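Local coordinates for protein acetone carboxylase alpha subunit (Xanthobacter autotrophicus Py2, PDB 5M45) that forms the alpha subunit of a carboxylase complex, belongs to the hydantoinase B/oxoprolinase family and carries a bound manganese ion, at residues T202-G207 and L217-R222; F380-P383 and W387-P390; V659-R662 and Q668-V671. All blocks are in the same frame, centred on the assembly; numbering follows the deposited sequence.

Interaction 1 (T202-G207 and L217-R222)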
loop_
_atom_site.group_PDB
_atom_site.type_symbol
_atom_site.label_atom_id
_atom_site.label_comp_id
_atom_site.label_asym_id
_atom_site.label_seq_id
_atom_site.Cartn_x
_atom_site.Cartn_y
_atom_site.Cartn_z
ATOM N N THR A 202 -2.773 10.142 -0.593
ATOM C CA THR A 202 -3.585 11.163 -1.283
ATOM C C THR A 202 -3.894 12.373 -0.391
ATOM O O THR A 202 -4.856 12.341 0.366
ATOM C CB THR A 202 -4.892 10.556 -1.850
ATOM O OG1 THR A 202 -4.594 9.477 -2.733
ATOM C CG2 THR A 202 -5.721 11.615 -2.618
ATOM N N CYS A 203 -3.069 13.417 -0.478
ATOM C CA CYS A 203 -3.257 14.674 0.290
ATOM C C CYS A 203 -3.678 14.427 1.769
ATOM O O CYS A 203 -4.629 15.028 2.305
ATOM C CB CYS A 203 -4.244 15.583 -0.460
ATOM S SG CYS A 203 -3.599 16.240 -2.030
ATOM N N ARG A 204 -2.902 13.568 2.441
ATOM C CA ARG A 204 -3.223 13.156 3.815
ATOM C C ARG A 204 -2.791 14.223 4.822
ATOM O O ARG A 204 -1.692 14.766 4.728
ATOM C CB ARG A 204 -2.544 11.828 4.100
ATOM C CG ARG A 204 -2.744 11.277 5.525
ATOM C CD ARG A 204 -2.238 9.857 5.675
ATOM N NE ARG A 204 -2.324 9.424 7.064
ATOM C CZ ARG A 204 -2.023 8.187 7.504
ATOM N NH1 ARG A 204 -1.643 7.232 6.664
ATOM N NH2 ARG A 204 -2.113 7.906 8.798
ATOM N N LYS A 205 -3.645 14.527 5.801
ATOM C CA LYS A 205 -3.205 15.362 6.925
ATOM C C LYS A 205 -2.412 14.461 7.902
ATOM O O LYS A 205 -2.988 13.606 8.575
ATOM C CB LYS A 205 -4.377 16.061 7.656
ATOM C CG LYS A 205 -3.892 17.115 8.670
ATOM C CD LYS A 205 -4.968 17.794 9.494
ATOM C CE LYS A 205 -5.974 18.484 8.591
ATOM N NZ LYS A 205 -6.869 19.431 9.309
ATOM N N VAL A 206 -1.096 14.661 7.947
ATOM C CA VAL A 206 -0.177 13.829 8.734
ATOM C C VAL A 206 0.329 14.513 10.024
ATOM O O VAL A 206 1.061 13.884 10.810
ATOM C CB VAL A 206 1.030 13.374 7.907
ATOM C CG1 VAL A 206 0.544 12.488 6.737
ATOM C CG2 VAL A 206 1.920 14.531 7.422
ATOM N N GLY A 207 -0.093 15.750 10.259
ATOM C CA GLY A 207 0.258 16.475 11.464
ATOM C C GLY A 207 -0.565 17.730 11.675
ATOM O O GLY A 207 -1.222 18.256 10.747
ATOM N N LEU A 217 3.392 8.014 11.513
ATOM C CA LEU A 217 4.813 7.655 11.663
ATOM C C LEU A 217 5.026 6.134 11.661
ATOM O O LEU A 217 5.831 5.621 10.863
ATOM C CB LEU A 217 5.434 8.319 12.918
ATOM C CG LEU A 217 5.561 9.844 12.925
ATOM C CD1 LEU A 217 5.894 10.388 14.312
ATOM C CD2 LEU A 217 6.595 10.351 11.897
ATOM N N HIS A 218 4.262 5.416 12.498
ATOM C CA HIS A 218 4.397 3.960 12.604
ATOM C C HIS A 218 4.037 3.233 11.281
ATOM O O HIS A 218 4.732 2.314 10.846
ATOM C CB HIS A 218 3.595 3.388 13.784
ATOM C CG HIS A 218 4.201 3.639 15.146
ATOM N ND1 HIS A 218 4.165 2.697 16.155
ATOM C CD2 HIS A 218 4.903 4.686 15.646
ATOM C CE1 HIS A 218 4.793 3.160 17.221
ATOM N NE2 HIS A 218 5.267 4.353 16.931
ATOM N N GLU A 219 2.965 3.685 10.633
ATOM C CA GLU A 219 2.500 3.053 9.398
ATOM C C GLU A 219 3.448 3.249 8.236
ATOM O O GLU A 219 3.897 2.267 7.595
ATOM C CB GLU A 219 1.100 3.568 9.044
ATOM C CG GLU A 219 0.447 2.852 7.882
ATOM C CD GLU A 219 -0.895 3.511 7.501
ATOM O OE1 GLU A 219 -0.837 4.267 6.511
ATOM O OE2 GLU A 219 -1.965 3.292 8.160
ATOM N N SER A 220 3.742 4.511 7.946
ATOM C CA SER A 220 4.621 4.875 6.851
ATOM C C SER A 220 5.966 4.170 6.938
ATOM O O SER A 220 6.449 3.608 5.929
ATOM C CB SER A 220 4.761 6.419 6.736
ATOM O OG SER A 220 5.344 7.016 7.881
ATOM N N GLN A 221 6.531 4.121 8.138
ATOM C CA GLN A 221 7.877 3.594 8.334
ATOM C C GLN A 221 8.006 2.093 8.077
ATOM O O GLN A 221 9.102 1.638 7.726
ATOM C CB GLN A 221 8.390 3.979 9.734
ATOM C CG GLN A 221 8.719 5.494 9.749
ATOM C CD GLN A 221 8.840 6.116 11.138
ATOM O OE1 GLN A 221 8.990 5.435 12.160
ATOM N NE2 GLN A 221 8.742 7.432 11.182
ATOM N N ARG A 222 6.924 1.334 8.249
ATOM C CA ARG A 222 6.903 -0.120 8.000
ATOM C C ARG A 222 6.407 -0.509 6.579
ATOM O O ARG A 222 6.412 -1.703 6.230
ATOM C CB ARG A 222 6.075 -0.854 9.049
ATOM C CG ARG A 222 4.560 -0.646 8.945
ATOM C CD ARG A 222 3.803 -1.197 10.174
ATOM N NE ARG A 222 4.287 -0.585 11.399
ATOM C CZ ARG A 222 4.167 -1.074 12.636
ATOM N NH1 ARG A 222 4.763 -0.416 13.644
ATOM N NH2 ARG A 222 3.429 -2.149 12.903
HETATM O O HOH W 1 -1.755 5.377 10.076
#

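Interaction 2 (F380-P383 and W387-P390)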
loop_
_atom_site.group_PDB
_atom_site.type_symbol
_atom_site.label_atom_id
_atom_site.label_comp_id
_atom_site.label_asym_id
_atom_site.label_seq_id
_atom_site.Cartn_x
_atom_site.Cartn_y
_atom_site.Cartn_z
ATOM N N PHE A 380 -1.999 22.994 -24.434
ATOM C CA PHE A 380 -1.676 21.578 -24.577
ATOM C C PHE A 380 -2.917 20.777 -24.945
ATOM O O PHE A 380 -3.987 21.004 -24.390
ATOM C CB PHE A 380 -1.094 20.977 -23.282
ATOM C CG PHE A 380 0.126 21.688 -22.717
ATOM C CD1 PHE A 380 1.419 21.336 -23.115
ATOM C CD2 PHE A 380 -0.013 22.635 -21.691
ATOM C CE1 PHE A 380 2.540 21.933 -22.544
ATOM C CE2 PHE A 380 1.101 23.226 -21.108
ATOM C CZ PHE A 380 2.377 22.882 -21.557
ATOM N N ARG A 381 -2.761 19.848 -25.894
ATOM C CA ARG A 381 -3.822 18.888 -26.229
ATOM C C ARG A 381 -3.291 17.439 -26.125
ATOM O O ARG A 381 -2.419 17.028 -26.917
ATOM C CB ARG A 381 -4.446 19.163 -27.613
ATOM C CG ARG A 381 -5.468 18.106 -28.026
ATOM C CD ARG A 381 -6.438 18.533 -29.142
ATOM N NE ARG A 381 -7.434 17.482 -29.433
ATOM C CZ ARG A 381 -7.228 16.373 -30.166
ATOM N NH1 ARG A 381 -6.064 16.123 -30.752
ATOM N NH2 ARG A 381 -8.221 15.502 -30.334
ATOM N N LEU A 382 -3.817 16.700 -25.141
ATOM C CA LEU A 382 -3.433 15.327 -24.848
ATOM C C LEU A 382 -4.686 14.453 -24.871
ATOM O O LEU A 382 -5.469 14.458 -23.908
ATOM C CB LEU A 382 -2.776 15.199 -23.459
ATOM C CG LEU A 382 -1.704 16.170 -22.942
ATOM C CD1 LEU A 382 -1.039 15.663 -21.652
ATOM C CD2 LEU A 382 -0.682 16.443 -23.979
ATOM N N PRO A 383 -4.901 13.706 -25.967
ATOM C CA PRO A 383 -6.157 12.968 -26.040
ATOM C C PRO A 383 -6.340 11.969 -24.888
ATOM O O PRO A 383 -5.380 11.321 -24.498
ATOM C CB PRO A 383 -6.075 12.276 -27.397
ATOM C CG PRO A 383 -5.250 13.198 -28.203
ATOM C CD PRO A 383 -4.173 13.661 -27.237
ATOM N N TRP A 387 -1.101 7.241 -23.195
ATOM C CA TRP A 387 -0.210 6.994 -22.041
ATOM C C TRP A 387 0.082 8.253 -21.212
ATOM O O TRP A 387 0.316 8.134 -19.996
ATOM C CB TRP A 387 1.104 6.294 -22.469
ATOM C CG TRP A 387 2.032 7.163 -23.335
ATOM C CD1 TRP A 387 2.142 7.155 -24.713
ATOM C CD2 TRP A 387 2.952 8.131 -22.859
ATOM N NE1 TRP A 387 3.101 8.076 -25.102
ATOM C CE2 TRP A 387 3.608 8.683 -23.982
ATOM C CE3 TRP A 387 3.316 8.578 -21.574
ATOM C CZ2 TRP A 387 4.612 9.664 -23.852
ATOM C CZ3 TRP A 387 4.283 9.559 -21.457
ATOM C CH2 TRP A 387 4.931 10.088 -22.580
ATOM N N MET A 388 0.100 9.431 -21.858
ATOM C CA MET A 388 0.288 10.723 -21.183
ATOM C C MET A 388 -0.988 11.330 -20.533
ATOM O O MET A 388 -0.890 12.300 -19.803
ATOM C CB MET A 388 0.984 11.772 -22.085
ATOM C CG MET A 388 0.185 12.266 -23.291
ATOM S SD MET A 388 0.371 11.295 -24.796
ATOM C CE MET A 388 2.032 11.784 -25.297
ATOM N N ASN A 389 -2.166 10.756 -20.790
ATOM C CA ASN A 389 -3.437 11.202 -20.142
ATOM C C ASN A 389 -4.363 9.977 -20.004
ATOM O O ASN A 389 -5.395 9.889 -20.663
ATOM C CB ASN A 389 -4.060 12.346 -20.941
ATOM C CG ASN A 389 -5.267 12.984 -20.274
ATOM O OD1 ASN A 389 -5.542 12.817 -19.040
ATOM N ND2 ASN A 389 -6.039 13.706 -21.079
ATOM N N PRO A 390 -3.970 9.014 -19.148
ATOM C CA PRO A 390 -4.710 7.749 -19.103
ATOM C C PRO A 390 -6.095 7.875 -18.536
ATOM O O PRO A 390 -6.368 8.785 -17.754
ATOM C CB PRO A 390 -3.851 6.839 -18.209
ATOM C CG PRO A 390 -2.524 7.511 -18.094
ATOM C CD PRO A 390 -2.762 8.976 -18.269
#

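Interaction 3 (V659-R662 and Q668-V671)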
loop_
_atom_site.group_PDB
_atom_site.type_symbol
_atom_site.label_atom_id
_atom_site.label_comp_id
_atom_site.label_asym_id
_atom_site.label_seq_id
_atom_site.Cartn_x
_atom_site.Cartn_y
_atom_site.Cartn_z
ATOM N N VAL A 659 37.478 10.217 -41.790
ATOM C CA VAL A 659 38.783 10.738 -41.365
ATOM C C VAL A 659 39.785 9.588 -41.241
ATOM O O VAL A 659 39.493 8.554 -40.621
ATOM C CB VAL A 659 38.662 11.540 -40.032
ATOM C CG1 VAL A 659 40.030 11.991 -39.524
ATOM C CG2 VAL A 659 37.731 12.744 -40.204
ATOM N N VAL A 660 40.950 9.763 -41.874
ATOM C CA VAL A 660 42.046 8.802 -41.782
ATOM C C VAL A 660 43.016 9.270 -40.701
ATOM O O VAL A 660 43.593 10.352 -40.803
ATOM C CB VAL A 660 42.780 8.648 -43.134
ATOM C CG1 VAL A 660 43.931 7.634 -43.015
ATOM C CG2 VAL A 660 41.786 8.232 -44.226
ATOM N N VAL A 661 43.177 8.459 -39.663
ATOM C CA VAL A 661 44.177 8.709 -38.603
ATOM C C VAL A 661 45.269 7.668 -38.601
ATOM O O VAL A 661 45.060 6.571 -39.098
ATOM C CB VAL A 661 43.535 8.794 -37.189
ATOM C CG1 VAL A 661 42.556 9.960 -37.130
ATOM C CG2 VAL A 661 42.851 7.503 -36.790
ATOM N N ARG A 662 46.432 8.057 -38.068
ATOM C CA ARG A 662 47.587 7.177 -37.858
ATOM C C ARG A 662 48.300 7.494 -36.563
ATOM O O ARG A 662 48.427 8.632 -36.176
ATOM C CB ARG A 662 48.615 7.303 -38.962
ATOM C CG ARG A 662 48.468 6.154 -39.974
ATOM C CD ARG A 662 49.567 6.026 -41.009
ATOM N NE ARG A 662 49.793 7.228 -41.796
ATOM C CZ ARG A 662 49.026 7.662 -42.798
ATOM N NH1 ARG A 662 49.399 8.775 -43.394
ATOM N NH2 ARG A 662 47.898 7.059 -43.211
ATOM N N GLN A 668 50.155 8.628 -29.974
ATOM C CA GLN A 668 48.977 9.487 -30.219
ATOM C C GLN A 668 48.553 9.478 -31.697
ATOM O O GLN A 668 49.398 9.543 -32.586
ATOM C CB GLN A 668 49.280 10.929 -29.812
ATOM C CG GLN A 668 49.536 11.138 -28.326
ATOM C CD GLN A 668 48.293 10.962 -27.493
ATOM O OE1 GLN A 668 47.444 11.859 -27.425
ATOM N NE2 GLN A 668 48.157 9.791 -26.865
ATOM N N TYR A 669 47.257 9.389 -31.946
ATOM C CA TYR A 669 46.731 9.469 -33.313
ATOM C C TYR A 669 46.784 10.902 -33.864
ATOM O O TYR A 669 46.468 11.855 -33.182
ATOM C CB TYR A 669 45.291 8.943 -33.382
ATOM C CG TYR A 669 45.164 7.456 -33.184
ATOM C CD1 TYR A 669 45.290 6.571 -34.264
ATOM C CD2 TYR A 669 44.914 6.915 -31.916
ATOM C CE1 TYR A 669 45.134 5.199 -34.092
ATOM C CE2 TYR A 669 44.766 5.545 -31.724
ATOM C CZ TYR A 669 44.897 4.693 -32.814
ATOM O OH TYR A 669 44.746 3.340 -32.648
ATOM N N GLY A 670 47.172 11.030 -35.118
ATOM C CA GLY A 670 47.149 12.306 -35.861
ATOM C C GLY A 670 46.470 12.150 -37.217
ATOM O O GLY A 670 46.284 11.038 -37.685
ATOM N N VAL A 671 46.106 13.255 -37.844
ATOM C CA VAL A 671 45.331 13.221 -39.089
ATOM C C VAL A 671 46.235 13.132 -40.325
ATOM O O VAL A 671 47.205 13.872 -40.428
ATOM C CB VAL A 671 44.478 14.503 -39.224
ATOM C CG1 VAL A 671 43.764 14.564 -40.579
ATOM C CG2 VAL A 671 43.478 14.593 -38.053
#

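Interaction 1 (T202-G207 and L217-R222)
The guanidinium edge of Arg204 meets the carboxylate of Glu219 in a buried salt bridge, NH1 of Arg204 lying 3.1 Å from OE1 of Glu219. The bond is moderately bent, 146° at the hydrogen, and asymmetric: OE1 lies in the guanidinium plane, whereas NH1 approaches from above the carboxylate, the two planes being 61° apart. One direct hydrogen bond joins the two groups, and a water bridges their other ends. The water accepts from NH2 of Arg204 at 2.9 Å and donates a weak hydrogen bond to OE2 of Glu219. Arg204 spans the gap because its chain is extended, with CG opposite the backbone N (chi1 178°). The bridge ties strand 204-208, next to last in a seven-stranded antiparallel sheet, to helix 214-222, which follows it after the short strand 211-212. In strand 204-208 a classic beta bulge places both Val206 and Gly207 against Ile138. Trp216 of the helix packs on Arg204 and Val206. OE1 of Glu219 also bonds the hydroxyl of Tyr199, and arginine, tyrosine hydroxyl and water would together be expected to favour a charged carboxylate. N of Thr202 bonds OE1 of Glu219 of the second subunit.

Interaction 2 (F380-P383 and W387-P390)
Leu382 and Asn389 face each other across a short turn of chain, their CB atoms 4.0 Å apart, and around them the contact is at its closest. ND2 of Asn389 donates to the carbonyl O of Leu382 at 3.0 Å in a nearly straight bond (167°). The acceptor lies close to the amide plane, although ND2 is tilted 29° from the plane of the carbonyl. With CG opposite the backbone N (chi1 -173°), the amide of Asn389 is carried across to that oxygen. Beside this polar grip CD1 of Leu382 rests 4.0 Å from CG of Met388 and 3.8 Å from the carbonyl O of Met388. The looser side is at Pro383, whose ring turns away and whose carbonyl O comes no nearer than 3.9 Å to CB of Asn389. Met388 bends at chi2 and chi3 and lays CE over one face of the Trp387 ring, and Phe352 of helix 349-361 covers Leu382 and Met388. The contact folds the loop back on residues just beyond strand 378-381, the last in a mixed four-stranded sheet; Phe380 and Leu382 also bond Glu775 through the backbone. One amide NH2 thereby serves a buried carbonyl and Glu776, tying loop to C-terminal residue.

Interaction 3 (V659-R662 and Q668-V671)
With its CG opposite the carbonyl carbon (chi1 -70°), Tyr669 brings CD1 of its ring beside Val661, while chi1 of -62° at Val661 sets CG2 between the backbone N and the carbonyl carbon, directed at that ring. CG2 of Val661 comes to 3.6 Å from CD1 of Tyr669, approaching the ring obliquely, and the two side chains cross at about a right angle. Backbone bonding sets this diagonal pair in place. Arg662 and Gly670 form an antiparallel hydrogen-bonded pair, with N of Arg662 3.0 Å from O of Gly670 and N of Gly670 2.9 Å from O of Arg662. Next to them Val661 and Val671 make a non-hydrogen-bonded pair, both side chains on one face of the hairpin. Two CA-H...O contacts accompany these bonds: CA of Val661 lies 3.3 Å from O of Gly670, and CA of Tyr669 lies 3.4 Å from O of Arg662. On the face opposite the valines Arg662 reaches to Asp672 in a salt bridge. The result is a two-stranded beta hairpin, 661-663 with 669-671, lying along the chain between helix 652-657 and helix 673-690. Ile643 of helix 636-645 covers Val661 and Tyr669, whereas Thr676 of helix 673-690 packs on Val659 and Val671.

In the fold
The three contacts show how chemistry changes with place in the fold. Interactions 1 and 2 are buried, whereas interaction 3 lies at the surface, on the other side of the chain's centre from both. No two of them hold the same elements: interaction 1 joins a strand to a helix, interaction 2 the chain just past a strand to the loop that follows, and interaction 3 the two strands of a hairpin. Charge dominates the first, a side-chain amide with apolar neighbours the second, and backbone bonding the third. Only interaction 1 is reached by another subunit. Interactions 1 and 2 have centres 31 Å apart, while interaction 3 is centred 62 Å from the first.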